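Local coordinates for protein OLD nuclease (Thermus scotoductus, PDB 6P74) that degrades linear or supercoiled double-stranded DNA from 5' to 3', nicks and linearizes circular DNA, and hydrolyses ATP in a DNA-stimulated manner, at residues 9-14 against 37-42; 25-30 against 367-372; 53-58 against 90-95; 385-390 against 498-503. One frame throughout, in Å; residues are numbered along the deposited sequence.

In the fold
Contacts 1 and 3 lie in the ATPase domain, contact 2 joins it to the start of the Toprim domain, and contact 4 lies within the latter. Contact 1 packs a hairpin turn on helix 34-45, which starts at Lys34 and Thr35 of the probable ATP-binding loop; contact 2 uses the strand entering that loop, and the two touch at Ile26 CD1 and Ile37 CG2 (3.9 Å). Contact 3, about 11 Å from contact 1 between centres, reaches the same antiparallel sheet. Contact 4 lies about 57 Å from contact 3 and 28 Å from contact 2, again between centres; its Leu500 side chain is about 13 Å from the samarium ion bound by Asp431 and Glu480 of the probable divalent-metal site.

Contact 1 of 4, residues 9-14 against 37-42; sequences NFRCLE and ILRAID
Phe10 brings CD2 and CE2 of its ring against the methyl of Ala40 on helix 34-45, the two equally close to CB and CD2 at 4.0 Å from it. The approach is oblique. CG stands anti to the backbone N (chi1 177°), and this sends the ring out from the turn toward the helix. Beside it, Leu13 reaches the previous turn of the helix with one methyl: CD1 lies 3.9 Å from the backbone N of Ile37 and 4.0 Å from its CG1, the two side chains meeting crosswise. Arg11 runs over Phe10, its CD above one face of the ring near the rim, and its guanidinium ends beside Arg39, NH1 being 4.3 Å from Arg39 CB. The charged groups also come near each other, with 4.4 Å from Arg11 NH1 to Arg39 NE. Each has an acid partner: Arg11 forms a salt bridge with Asp60, and Arg39 forms one with Glu276, which probably offsets the like charges.

The backbone bond from Leu13 N to Phe10 O, 2.9 Å long, closes a type II' beta turn. Asn9 and Phe10 both face Leu13, giving a G1 beta bulge. This bulged hairpin between strands 2-10 and 13-19 thus rests on the helix that starts at Lys34 and Thr35 of the probable Walker A loop in this ABC-type ATPase domain.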
loop_
_atom_site.group_PDB
_atom_site.type_symbol
_atom_site.label_atom_id
_atom_site.label_comp_id
_atom_site.label_asym_id
_atom_site.label_seq_id
_atom_site.Cartn_x
_atom_site.Cartn_y
_atom_site.Cartn_z
ATOM N N ASN A 9 7.957 -5.896 -15.491
ATOM C CA ASN A 9 8.539 -6.450 -14.277
ATOM C C ASN A 9 8.136 -5.698 -13.011
ATOM O O ASN A 9 8.828 -5.791 -11.981
ATOM C CB ASN A 9 10.068 -6.514 -14.397
ATOM C CG ASN A 9 10.521 -7.475 -15.483
ATOM O OD1 ASN A 9 9.985 -8.575 -15.611
ATOM N ND2 ASN A 9 11.502 -7.064 -16.274
ATOM N N PHE A 10 7.017 -4.969 -13.036
ATOM C CA PHE A 10 6.577 -4.179 -11.890
ATOM C C PHE A 10 5.405 -4.892 -11.203
ATOM O O PHE A 10 4.297 -4.948 -11.747
ATOM C CB PHE A 10 6.203 -2.764 -12.327
ATOM C CG PHE A 10 5.669 -1.919 -11.216
ATOM C CD1 PHE A 10 6.457 -1.631 -10.108
ATOM C CD2 PHE A 10 4.370 -1.428 -11.263
ATOM C CE1 PHE A 10 5.967 -0.868 -9.070
ATOM C CE2 PHE A 10 3.875 -0.656 -10.233
ATOM C CZ PHE A 10 4.675 -0.373 -9.135
ATOM N N ARG A 11 5.654 -5.421 -10.001
ATOM C CA ARG A 11 4.665 -6.199 -9.254
ATOM C C ARG A 11 4.104 -7.329 -10.112
ATOM O O ARG A 11 4.862 -8.184 -10.585
ATOM C CB ARG A 11 3.565 -5.278 -8.716
ATOM C CG ARG A 11 4.066 -4.417 -7.559
ATOM C CD ARG A 11 3.138 -3.261 -7.217
ATOM N NE ARG A 11 3.837 -2.219 -6.454
ATOM C CZ ARG A 11 3.240 -1.186 -5.862
ATOM N NH1 ARG A 11 1.918 -1.048 -5.926
ATOM N NH2 ARG A 11 3.960 -0.291 -5.195
ATOM N N CYS A 12 2.791 -7.355 -10.327
ATOM C CA CYS A 12 2.203 -8.428 -11.120
ATOM C C CYS A 12 2.306 -8.195 -12.625
ATOM O O CYS A 12 1.959 -9.102 -13.392
ATOM C CB CYS A 12 0.736 -8.646 -10.717
ATOM S SG CYS A 12 -0.344 -7.194 -10.831
ATOM N N LEU A 13 2.795 -7.030 -13.069
ATOM C CA LEU A 13 2.806 -6.670 -14.490
ATOM C C LEU A 13 4.138 -7.092 -15.093
ATOM O O LEU A 13 5.115 -6.339 -15.091
ATOM C CB LEU A 13 2.562 -5.174 -14.674
ATOM C CG LEU A 13 1.297 -4.600 -14.029
ATOM C CD1 LEU A 13 1.163 -3.113 -14.313
ATOM C CD2 LEU A 13 0.070 -5.353 -14.513
ATOM N N GLU A 14 4.178 -8.307 -15.644
ATOM C CA GLU A 14 5.414 -8.789 -16.249
ATOM C C GLU A 14 5.751 -7.996 -17.501
ATOM O O GLU A 14 6.885 -7.521 -17.660
ATOM C CB GLU A 14 5.310 -10.274 -16.566
ATOM C CG GLU A 14 6.475 -10.798 -17.384
ATOM C CD GLU A 14 6.680 -12.294 -17.233
ATOM O OE1 GLU A 14 7.851 -12.710 -17.104
ATOM O OE2 GLU A 14 5.683 -13.054 -17.239
ATOM N N ILE A 37 -1.660 -0.932 -12.753
ATOM C CA ILE A 37 -1.518 -0.019 -13.884
ATOM C C ILE A 37 -1.576 1.426 -13.403
ATOM O O ILE A 37 -0.715 2.246 -13.745
ATOM C CB ILE A 37 -2.592 -0.300 -14.953
ATOM C CG1 ILE A 37 -2.292 -1.620 -15.675
ATOM C CG2 ILE A 37 -2.680 0.864 -15.946
ATOM C CD1 ILE A 37 -3.386 -2.078 -16.619
ATOM N N LEU A 38 -2.588 1.766 -12.603
ATOM C CA LEU A 38 -2.702 3.142 -12.138
ATOM C C LEU A 38 -1.495 3.551 -11.298
ATOM O O LEU A 38 -0.985 4.672 -11.447
ATOM C CB LEU A 38 -3.983 3.336 -11.342
ATOM C CG LEU A 38 -5.275 3.039 -12.092
ATOM C CD1 LEU A 38 -6.445 3.511 -11.262
ATOM C CD2 LEU A 38 -5.259 3.721 -13.448
ATOM N N ARG A 39 -1.027 2.668 -10.399
ATOM C CA ARG A 39 0.105 3.034 -9.545
ATOM C C ARG A 39 1.372 3.263 -10.371
ATOM O O ARG A 39 2.180 4.146 -10.051
ATOM C CB ARG A 39 0.336 1.971 -8.473
ATOM C CG ARG A 39 -0.894 1.690 -7.604
ATOM C CD ARG A 39 -1.136 2.736 -6.506
ATOM N NE ARG A 39 -1.011 2.140 -5.174
ATOM C CZ ARG A 39 -1.982 1.482 -4.539
ATOM N NH1 ARG A 39 -3.177 1.336 -5.096
ATOM N NH2 ARG A 39 -1.753 0.968 -3.336
ATOM N N ALA A 40 1.552 2.492 -11.449
ATOM C CA ALA A 40 2.722 2.674 -12.295
ATOM C C ALA A 40 2.741 4.065 -12.919
ATOM O O ALA A 40 3.800 4.709 -12.990
ATOM C CB ALA A 40 2.764 1.596 -13.379
ATOM N N ILE A 41 1.587 4.543 -13.395
ATOM C CA ILE A 41 1.526 5.901 -13.925
ATOM C C ILE A 41 1.898 6.895 -12.839
ATOM O O ILE A 41 2.684 7.827 -13.063
ATOM C CB ILE A 41 0.132 6.194 -14.512
ATOM C CG1 ILE A 41 -0.133 5.323 -15.746
ATOM C CG2 ILE A 41 -0.013 7.684 -14.841
ATOM C CD1 ILE A 41 -1.633 5.233 -16.163
ATOM N N ASP A 42 1.365 6.693 -11.630
ATOM C CA ASP A 42 1.608 7.649 -10.561
ATOM C C ASP A 42 3.078 7.702 -10.144
ATOM O O ASP A 42 3.544 8.748 -9.685
ATOM C CB ASP A 42 0.753 7.309 -9.357
ATOM C CG ASP A 42 0.739 8.420 -8.351
ATOM O OD1 ASP A 42 0.225 9.502 -8.711
ATOM O OD2 ASP A 42 1.249 8.229 -7.222
#

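Contact 2 of 4, residues 25-30 against 367-372; sequences AIVGPN and VLFAKR
Val27 meets the segment 367-372 with every atom of its side chain from CB outward. CB itself is 3.9 Å from Phe369 CE1. CG1, anti to the carbonyl carbon (chi1 -43°), continues along the same ring atom at 4.1 Å. The other methyl, CG2, sits between the backbone N and the carbonyl carbon and turns instead to the main chain, 3.9 Å from Leu368 O. One short branched side chain therefore touches both an aromatic ring and a peptide carbonyl. Phe369 stands roughly perpendicular to it and meets it obliquely through CE1. Within its own segment, Leu368 CB lies over one face of the ring, toward its rim, so the two consecutive residues pack on each other as well as near Val27.

Directly after Val27 comes Gly28, at backbone angles (phi 147°, psi 169°) accessible in practice to glycine; its O accepts a hydrogen bond from Lys34 of the probable ATP-binding loop. Strand 23-27 lies between strands 304-308 and 323-328 of the mixed sheet, with Val27 also touching Leu325. Leu368 packs on Leu323 of strand 323-328 and on Leu422 of helix 409-422, placing this chain segment between the ATPase sheet and a Toprim helix.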
loop_
_atom_site.group_PDB
_atom_site.type_symbol
_atom_site.label_atom_id
_atom_site.label_comp_id
_atom_site.label_asym_id
_atom_site.label_seq_id
_atom_site.Cartn_x
_atom_site.Cartn_y
_atom_site.Cartn_z
ATOM N N ALA A 25 -11.126 3.699 -19.412
ATOM C CA ALA A 25 -11.893 2.997 -18.389
ATOM C C ALA A 25 -11.291 1.609 -18.260
ATOM O O ALA A 25 -11.371 0.802 -19.197
ATOM C CB ALA A 25 -13.377 2.911 -18.748
ATOM N N ILE A 26 -10.704 1.329 -17.104
ATOM C CA ILE A 26 -9.931 0.115 -16.883
ATOM C C ILE A 26 -10.742 -0.811 -15.991
ATOM O O ILE A 26 -11.069 -0.451 -14.854
ATOM C CB ILE A 26 -8.573 0.437 -16.254
ATOM C CG1 ILE A 26 -7.864 1.529 -17.081
ATOM C CG2 ILE A 26 -7.782 -0.826 -16.082
ATOM C CD1 ILE A 26 -6.419 1.781 -16.673
ATOM N N VAL A 27 -11.073 -2.001 -16.501
ATOM C CA VAL A 27 -11.901 -2.964 -15.783
ATOM C C VAL A 27 -11.202 -4.318 -15.753
ATOM O O VAL A 27 -10.295 -4.597 -16.541
ATOM C CB VAL A 27 -13.296 -3.115 -16.411
ATOM C CG1 VAL A 27 -13.854 -1.765 -16.782
ATOM C CG2 VAL A 27 -13.210 -4.015 -17.626
ATOM N N GLY A 28 -11.654 -5.168 -14.837
ATOM C CA GLY A 28 -11.082 -6.480 -14.648
ATOM C C GLY A 28 -11.159 -6.880 -13.191
ATOM O O GLY A 28 -11.470 -6.058 -12.326
ATOM N N PRO A 29 -10.875 -8.144 -12.883
ATOM C CA PRO A 29 -11.004 -8.621 -11.498
ATOM C C PRO A 29 -9.924 -8.060 -10.575
ATOM O O PRO A 29 -8.891 -7.521 -10.989
ATOM C CB PRO A 29 -10.877 -10.138 -11.632
ATOM C CG PRO A 29 -11.233 -10.420 -13.066
ATOM C CD PRO A 29 -10.642 -9.254 -13.816
ATOM N N ASN A 30 -10.188 -8.234 -9.279
ATOM C CA ASN A 30 -9.359 -7.663 -8.223
ATOM C C ASN A 30 -8.042 -8.416 -8.077
ATOM O O ASN A 30 -8.024 -9.645 -7.932
ATOM C CB ASN A 30 -10.121 -7.680 -6.896
ATOM C CG ASN A 30 -11.258 -6.684 -6.871
ATOM O OD1 ASN A 30 -11.238 -5.694 -7.608
ATOM N ND2 ASN A 30 -12.242 -6.929 -6.025
ATOM N N VAL A 367 -21.781 -7.068 -19.067
ATOM C CA VAL A 367 -20.954 -7.980 -19.849
ATOM C C VAL A 367 -19.486 -7.781 -19.537
ATOM O O VAL A 367 -18.696 -8.724 -19.618
ATOM C CB VAL A 367 -21.216 -7.800 -21.354
ATOM C CG1 VAL A 367 -20.803 -9.029 -22.092
ATOM C CG2 VAL A 367 -22.670 -7.583 -21.601
ATOM N N LEU A 368 -19.085 -6.556 -19.198
ATOM C CA LEU A 368 -17.673 -6.271 -19.001
ATOM C C LEU A 368 -17.144 -6.820 -17.690
ATOM O O LEU A 368 -15.929 -6.850 -17.502
ATOM C CB LEU A 368 -17.421 -4.763 -19.065
ATOM C CG LEU A 368 -17.927 -4.092 -20.336
ATOM C CD1 LEU A 368 -17.933 -2.580 -20.131
ATOM C CD2 LEU A 368 -17.074 -4.482 -21.521
ATOM N N PHE A 369 -18.010 -7.268 -16.785
ATOM C CA PHE A 369 -17.565 -7.702 -15.470
ATOM C C PHE A 369 -17.734 -9.193 -15.247
ATOM O O PHE A 369 -17.482 -9.671 -14.142
ATOM C CB PHE A 369 -18.301 -6.898 -14.397
ATOM C CG PHE A 369 -18.100 -5.436 -14.561
ATOM C CD1 PHE A 369 -16.880 -4.863 -14.253
ATOM C CD2 PHE A 369 -19.081 -4.647 -15.108
ATOM C CE1 PHE A 369 -16.671 -3.523 -14.430
ATOM C CE2 PHE A 369 -18.874 -3.303 -15.292
ATOM C CZ PHE A 369 -17.673 -2.743 -14.962
ATOM N N ALA A 370 -18.116 -9.938 -16.273
ATOM C CA ALA A 370 -18.532 -11.319 -16.120
ATOM C C ALA A 370 -17.435 -12.263 -16.588
ATOM O O ALA A 370 -16.584 -11.905 -17.411
ATOM C CB ALA A 370 -19.817 -11.582 -16.913
ATOM N N LYS A 371 -17.466 -13.484 -16.053
ATOM C CA LYS A 371 -16.603 -14.532 -16.590
ATOM C C LYS A 371 -17.049 -14.952 -17.987
ATOM O O LYS A 371 -16.206 -15.268 -18.837
ATOM C CB LYS A 371 -16.584 -15.736 -15.643
ATOM C CG LYS A 371 -15.871 -15.472 -14.333
ATOM C CD LYS A 371 -15.883 -16.701 -13.428
ATOM C CE LYS A 371 -15.101 -16.478 -12.122
ATOM N NZ LYS A 371 -15.190 -17.687 -11.230
ATOM N N ARG A 372 -18.361 -14.942 -18.242
ATOM C CA ARG A 372 -18.946 -15.380 -19.502
ATOM C C ARG A 372 -20.291 -14.684 -19.689
ATOM O O ARG A 372 -20.962 -14.327 -18.712
ATOM C CB ARG A 372 -19.128 -16.904 -19.527
ATOM C CG ARG A 372 -18.005 -17.644 -20.217
ATOM C CD ARG A 372 -17.413 -18.705 -19.320
ATOM N NE ARG A 372 -18.449 -19.594 -18.826
ATOM C CZ ARG A 372 -18.210 -20.667 -18.087
ATOM N NH1 ARG A 372 -16.960 -20.979 -17.763
ATOM N NH2 ARG A 372 -19.219 -21.423 -17.675
#

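Contact 3 of 4, residues 53-58 against 90-95; sequences RSFRIP and FRLTCK
Phe55 and Cys94 meet through a CH-pi contact and a sulfur-aromatic contact on the same ring. Cys94 CB stands almost over the ring centre, 3.7 Å from the centroid and 11° off the normal. Its SG is also over the face, 4.1 Å from the centroid but displaced toward the CG and CD1 side. The thiol is anti to the backbone N (chi1 180°), a torsion that extends it along the ring from CB rather than away from it, so that both CB and SG sit over the same face.

The other interaction is purely apolar. Leu92, two residues earlier on the strand, approaches the far end of the ring: CD2 is 3.8 Å from Phe55 CZ and 4.0 Å from CE1. Its approach is oblique, and its side chain comes from the opposite direction to that of Phe55. Cys94 thus covers the ring face while Leu92 closes on its outer end.

Around the contact, Phe55 also touches Leu43 of helix 34-45, Ile70 of strand 70-76 and Val103 of strand 100-109. The loop carrying it is thereby sandwiched between that helix and the antiparallel sheet, in which strand 85-97 pairs with strands 70-76 and 100-109 and supplies Leu92 and Cys94.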
loop_
_atom_site.group_PDB
_atom_site.type_symbol
_atom_site.label_atom_id
_atom_site.label_comp_id
_atom_site.label_asym_id
_atom_site.label_seq_id
_atom_site.Cartn_x
_atom_site.Cartn_y
_atom_site.Cartn_z
ATOM N N ARG A 53 13.738 6.024 -3.298
ATOM C CA ARG A 53 12.736 6.087 -2.235
ATOM C C ARG A 53 11.322 5.832 -2.734
ATOM O O ARG A 53 10.400 5.758 -1.912
ATOM C CB ARG A 53 12.756 7.454 -1.548
ATOM C CG ARG A 53 13.920 7.711 -0.612
ATOM C CD ARG A 53 13.896 9.153 -0.107
ATOM N NE ARG A 53 13.583 10.090 -1.186
ATOM C CZ ARG A 53 14.174 11.272 -1.351
ATOM N NH1 ARG A 53 15.121 11.667 -0.509
ATOM N NH2 ARG A 53 13.823 12.052 -2.366
ATOM N N SER A 54 11.118 5.725 -4.046
ATOM C CA SER A 54 9.781 5.488 -4.570
ATOM C C SER A 54 9.416 4.010 -4.598
ATOM O O SER A 54 8.225 3.680 -4.633
ATOM C CB SER A 54 9.659 6.068 -5.982
ATOM O OG SER A 54 9.941 7.455 -6.000
ATOM N N PHE A 55 10.404 3.122 -4.592
ATOM C CA PHE A 55 10.177 1.696 -4.753
ATOM C C PHE A 55 10.325 0.965 -3.425
ATOM O O PHE A 55 11.050 1.404 -2.529
ATOM C CB PHE A 55 11.155 1.101 -5.771
ATOM C CG PHE A 55 10.905 1.540 -7.186
ATOM C CD1 PHE A 55 11.453 2.721 -7.670
ATOM C CD2 PHE A 55 10.137 0.763 -8.040
ATOM C CE1 PHE A 55 11.230 3.122 -8.987
ATOM C CE2 PHE A 55 9.907 1.153 -9.349
ATOM C CZ PHE A 55 10.452 2.335 -9.827
ATOM N N ARG A 56 9.622 -0.157 -3.312
ATOM C CA ARG A 56 9.882 -1.150 -2.279
ATOM C C ARG A 56 10.723 -2.268 -2.900
ATOM O O ARG A 56 10.336 -2.850 -3.922
ATOM C CB ARG A 56 8.567 -1.684 -1.696
ATOM C CG ARG A 56 7.605 -0.593 -1.207
ATOM C CD ARG A 56 6.379 -1.165 -0.487
ATOM N NE ARG A 56 6.409 -0.887 0.954
ATOM C CZ ARG A 56 5.418 -1.164 1.806
ATOM N NH1 ARG A 56 4.295 -1.730 1.371
ATOM N NH2 ARG A 56 5.548 -0.869 3.099
ATOM N N ILE A 57 11.880 -2.537 -2.310
ATOM C CA ILE A 57 12.797 -3.575 -2.776
ATOM C C ILE A 57 12.846 -4.661 -1.709
ATOM O O ILE A 57 13.321 -4.400 -0.595
ATOM C CB ILE A 57 14.205 -3.025 -3.054
ATOM C CG1 ILE A 57 14.174 -1.998 -4.180
ATOM C CG2 ILE A 57 15.160 -4.150 -3.404
ATOM C CD1 ILE A 57 13.656 -0.652 -3.752
ATOM N N PRO A 58 12.417 -5.901 -2.010
ATOM C CA PRO A 58 12.068 -6.365 -3.358
ATOM C C PRO A 58 10.578 -6.373 -3.713
ATOM O O PRO A 58 10.243 -6.785 -4.828
ATOM C CB PRO A 58 12.604 -7.799 -3.359
ATOM C CG PRO A 58 12.606 -8.224 -1.864
ATOM C CD PRO A 58 12.342 -6.997 -1.027
ATOM N N PHE A 90 8.673 9.433 -21.016
ATOM C CA PHE A 90 9.603 9.223 -19.923
ATOM C C PHE A 90 9.710 7.731 -19.658
ATOM O O PHE A 90 8.712 7.011 -19.762
ATOM C CB PHE A 90 9.132 9.927 -18.659
ATOM C CG PHE A 90 8.899 11.386 -18.826
ATOM C CD1 PHE A 90 9.707 12.142 -19.670
ATOM C CD2 PHE A 90 7.904 12.020 -18.107
ATOM C CE1 PHE A 90 9.511 13.504 -19.811
ATOM C CE2 PHE A 90 7.699 13.392 -18.234
ATOM C CZ PHE A 90 8.492 14.131 -19.089
ATOM N N ARG A 91 10.915 7.261 -19.323
ATOM C CA ARG A 91 11.138 5.857 -18.987
ATOM C C ARG A 91 11.778 5.769 -17.611
ATOM O O ARG A 91 12.902 6.243 -17.417
ATOM C CB ARG A 91 12.015 5.133 -20.010
ATOM C CG ARG A 91 12.131 3.658 -19.677
ATOM C CD ARG A 91 13.347 2.999 -20.267
ATOM N NE ARG A 91 13.268 2.909 -21.718
ATOM C CZ ARG A 91 14.215 3.347 -22.542
ATOM N NH1 ARG A 91 15.322 3.896 -22.050
ATOM N NH2 ARG A 91 14.064 3.222 -23.856
ATOM N N LEU A 92 11.064 5.153 -16.665
ATOM C CA LEU A 92 11.537 4.997 -15.298
ATOM C C LEU A 92 12.048 3.574 -15.136
ATOM O O LEU A 92 11.305 2.612 -15.369
ATOM C CB LEU A 92 10.432 5.299 -14.283
ATOM C CG LEU A 92 10.818 5.204 -12.798
ATOM C CD1 LEU A 92 11.875 6.217 -12.456
ATOM C CD2 LEU A 92 9.601 5.400 -11.895
ATOM N N THR A 93 13.317 3.440 -14.768
ATOM C CA THR A 93 13.932 2.137 -14.584
ATOM C C THR A 93 14.375 2.002 -13.137
ATOM O O THR A 93 14.881 2.956 -12.542
ATOM C CB THR A 93 15.137 1.935 -15.519
ATOM O OG1 THR A 93 14.756 2.191 -16.878
ATOM C CG2 THR A 93 15.648 0.511 -15.412
ATOM N N CYS A 94 14.172 0.818 -12.567
ATOM C CA CYS A 94 14.732 0.485 -11.262
ATOM C C CYS A 94 15.353 -0.899 -11.358
ATOM O O CYS A 94 14.637 -1.889 -11.541
ATOM C CB CYS A 94 13.676 0.531 -10.164
ATOM S SG CYS A 94 14.343 0.121 -8.534
ATOM N N LYS A 95 16.674 -0.965 -11.224
ATOM C CA LYS A 95 17.404 -2.216 -11.364
ATOM C C LYS A 95 18.588 -2.187 -10.415
ATOM O O LYS A 95 18.733 -1.280 -9.591
ATOM C CB LYS A 95 17.856 -2.426 -12.816
ATOM C CG LYS A 95 18.845 -1.382 -13.302
ATOM C CD LYS A 95 19.137 -1.536 -14.779
ATOM C CE LYS A 95 19.863 -0.317 -15.312
ATOM N NZ LYS A 95 20.193 -0.459 -16.757
#

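Contact 4 of 4, residues 385-390 against 498-503; sequences ALQLFN and EILKTV
Segments 385-390 and 498-503, on helices 379-391 and 493-501, come nearest at Leu388 and Leu500, whose CA atoms are 7.3 Å apart. The contact is a helix-helix packing inside the Toprim domain, where helix 379-391 follows the first strand, 372-376, of the four-stranded parallel sheet. Leu500 contributes the largest share, closely followed by Gln387. Its CG is anti to the carbonyl carbon (chi1 -75°), and the two methyls serve different partners: CD1 lies 4.0 Å from Gln387 CG, whereas CD2 lies 4.2 Å from Leu388 CD2. Gln387 and Leu500 run alongside one another, pointing opposite ways; Leu388 comes across Leu500.

Gln387 carries CG opposite the backbone N (chi1 171°), then bends at chi2, lifting its amide off the leucine pair and across the alkyl chain of Lys501. There NE2 comes to 3.8 Å from Lys501 CG. The amide is not held by the lysine, however, since NE2 gives a hydrogen bond to Gln391, which also donates to Leu500 O and so ties the two helices together. Leu388 continues inward onto Phe515 and Ile519 of helix 513-523, while Leu500 also rests on Leu483 of helix 479-483.

Ile499 O accepts two bonds from Thr502: one from its backbone N, the other from OG1 at 2.7 Å, lying in the carbonyl plane with a C=O...O angle of 149°.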
loop_
_atom_site.group_PDB
_atom_site.type_symbol
_atom_site.label_atom_id
_atom_site.label_comp_id
_atom_site.label_asym_id
_atom_site.label_seq_id
_atom_site.Cartn_x
_atom_site.Cartn_y
_atom_site.Cartn_z
ATOM N N ALA A 385 -34.369 -17.290 -20.614
ATOM C CA ALA A 385 -33.040 -17.774 -20.261
ATOM C C ALA A 385 -32.911 -18.014 -18.752
ATOM O O ALA A 385 -32.547 -19.115 -18.310
ATOM C CB ALA A 385 -31.980 -16.786 -20.762
ATOM N N LEU A 386 -33.236 -17.003 -17.941
ATOM C CA LEU A 386 -33.031 -17.122 -16.496
ATOM C C LEU A 386 -33.914 -18.199 -15.883
ATOM O O LEU A 386 -33.503 -18.866 -14.927
ATOM C CB LEU A 386 -33.265 -15.773 -15.801
ATOM C CG LEU A 386 -32.242 -14.668 -16.108
ATOM C CD1 LEU A 386 -32.680 -13.325 -15.532
ATOM C CD2 LEU A 386 -30.860 -15.021 -15.569
ATOM N N GLN A 387 -35.119 -18.397 -16.410
ATOM C CA GLN A 387 -35.930 -19.498 -15.915
ATOM C C GLN A 387 -35.309 -20.844 -16.304
ATOM O O GLN A 387 -35.328 -21.792 -15.512
ATOM C CB GLN A 387 -37.366 -19.363 -16.433
ATOM C CG GLN A 387 -38.239 -20.564 -16.152
ATOM C CD GLN A 387 -38.450 -20.774 -14.658
ATOM O OE1 GLN A 387 -38.464 -19.812 -13.889
ATOM N NE2 GLN A 387 -38.598 -22.036 -14.238
ATOM N N LEU A 388 -34.708 -20.941 -17.492
ATOM C CA LEU A 388 -34.068 -22.209 -17.849
ATOM C C LEU A 388 -32.825 -22.452 -17.005
ATOM O O LEU A 388 -32.593 -23.582 -16.558
ATOM C CB LEU A 388 -33.730 -22.256 -19.339
ATOM C CG LEU A 388 -34.957 -22.561 -20.195
ATOM C CD1 LEU A 388 -34.718 -22.256 -21.657
ATOM C CD2 LEU A 388 -35.385 -24.023 -19.990
ATOM N N PHE A 389 -32.019 -21.410 -16.772
ATOM C CA PHE A 389 -30.927 -21.541 -15.812
ATOM C C PHE A 389 -31.434 -22.168 -14.526
ATOM O O PHE A 389 -30.839 -23.112 -13.993
ATOM C CB PHE A 389 -30.305 -20.182 -15.494
ATOM C CG PHE A 389 -29.203 -19.756 -16.434
ATOM C CD1 PHE A 389 -27.894 -20.124 -16.199
ATOM C CD2 PHE A 389 -29.476 -18.936 -17.523
ATOM C CE1 PHE A 389 -26.877 -19.702 -17.040
ATOM C CE2 PHE A 389 -28.462 -18.502 -18.367
ATOM C CZ PHE A 389 -27.166 -18.891 -18.128
ATOM N N ASN A 390 -32.550 -21.646 -14.017
ATOM C CA ASN A 390 -33.092 -22.130 -12.756
ATOM C C ASN A 390 -33.511 -23.601 -12.863
ATOM O O ASN A 390 -33.341 -24.380 -11.918
ATOM C CB ASN A 390 -34.259 -21.228 -12.345
ATOM C CG ASN A 390 -34.786 -21.538 -10.957
ATOM O OD1 ASN A 390 -34.123 -21.264 -9.957
ATOM N ND2 ASN A 390 -35.990 -22.091 -10.891
ATOM N N GLU A 498 -44.483 -20.638 -16.591
ATOM C CA GLU A 498 -45.307 -21.827 -16.475
ATOM C C GLU A 498 -45.215 -22.694 -17.724
ATOM O O GLU A 498 -45.244 -23.928 -17.616
ATOM C CB GLU A 498 -46.754 -21.471 -16.124
ATOM C CG GLU A 498 -47.529 -20.558 -17.040
ATOM C CD GLU A 498 -48.878 -20.173 -16.411
ATOM O OE1 GLU A 498 -48.883 -19.746 -15.229
ATOM O OE2 GLU A 498 -49.934 -20.319 -17.079
ATOM N N ILE A 499 -45.052 -22.099 -18.906
ATOM C CA ILE A 499 -44.766 -22.923 -20.079
ATOM C C ILE A 499 -43.468 -23.693 -19.877
ATOM O O ILE A 499 -43.433 -24.924 -19.996
ATOM C CB ILE A 499 -44.714 -22.066 -21.355
ATOM C CG1 ILE A 499 -46.131 -21.625 -21.745
ATOM C CG2 ILE A 499 -44.070 -22.841 -22.472
ATOM C CD1 ILE A 499 -46.149 -20.495 -22.779
ATOM N N LEU A 500 -42.384 -22.981 -19.548
ATOM C CA LEU A 500 -41.082 -23.632 -19.437
ATOM C C LEU A 500 -41.053 -24.670 -18.330
ATOM O O LEU A 500 -40.283 -25.634 -18.398
ATOM C CB LEU A 500 -40.000 -22.592 -19.196
ATOM C CG LEU A 500 -39.673 -21.805 -20.446
ATOM C CD1 LEU A 500 -38.745 -20.642 -20.116
ATOM C CD2 LEU A 500 -39.078 -22.756 -21.463
ATOM N N LYS A 501 -41.861 -24.484 -17.293
ATOM C CA LYS A 501 -41.893 -25.474 -16.228
ATOM C C LYS A 501 -42.443 -26.825 -16.692
ATOM O O LYS A 501 -42.197 -27.832 -16.020
ATOM C CB LYS A 501 -42.700 -24.938 -15.033
ATOM C CG LYS A 501 -41.971 -23.875 -14.191
ATOM C CD LYS A 501 -42.808 -23.427 -12.991
ATOM C CE LYS A 501 -42.151 -22.257 -12.268
ATOM N NZ LYS A 501 -42.990 -21.726 -11.147
ATOM N N THR A 502 -43.165 -26.886 -17.818
ATOM C CA THR A 502 -43.653 -28.180 -18.306
ATOM C C THR A 502 -42.665 -28.871 -19.243
ATOM O O THR A 502 -42.915 -30.012 -19.646
ATOM C CB THR A 502 -44.997 -28.037 -19.041
ATOM O OG1 THR A 502 -44.795 -27.286 -20.250
ATOM C CG2 THR A 502 -46.030 -27.331 -18.174
ATOM N N VAL A 503 -41.570 -28.181 -19.574
ATOM C CA VAL A 503 -40.524 -28.739 -20.482
ATOM C C VAL A 503 -39.575 -29.619 -19.659
ATOM O O VAL A 503 -39.498 -29.418 -18.431
ATOM C CB VAL A 503 -39.757 -27.620 -21.215
ATOM C CG1 VAL A 503 -38.670 -28.180 -22.119
ATOM C CG2 VAL A 503 -40.695 -26.715 -21.999
#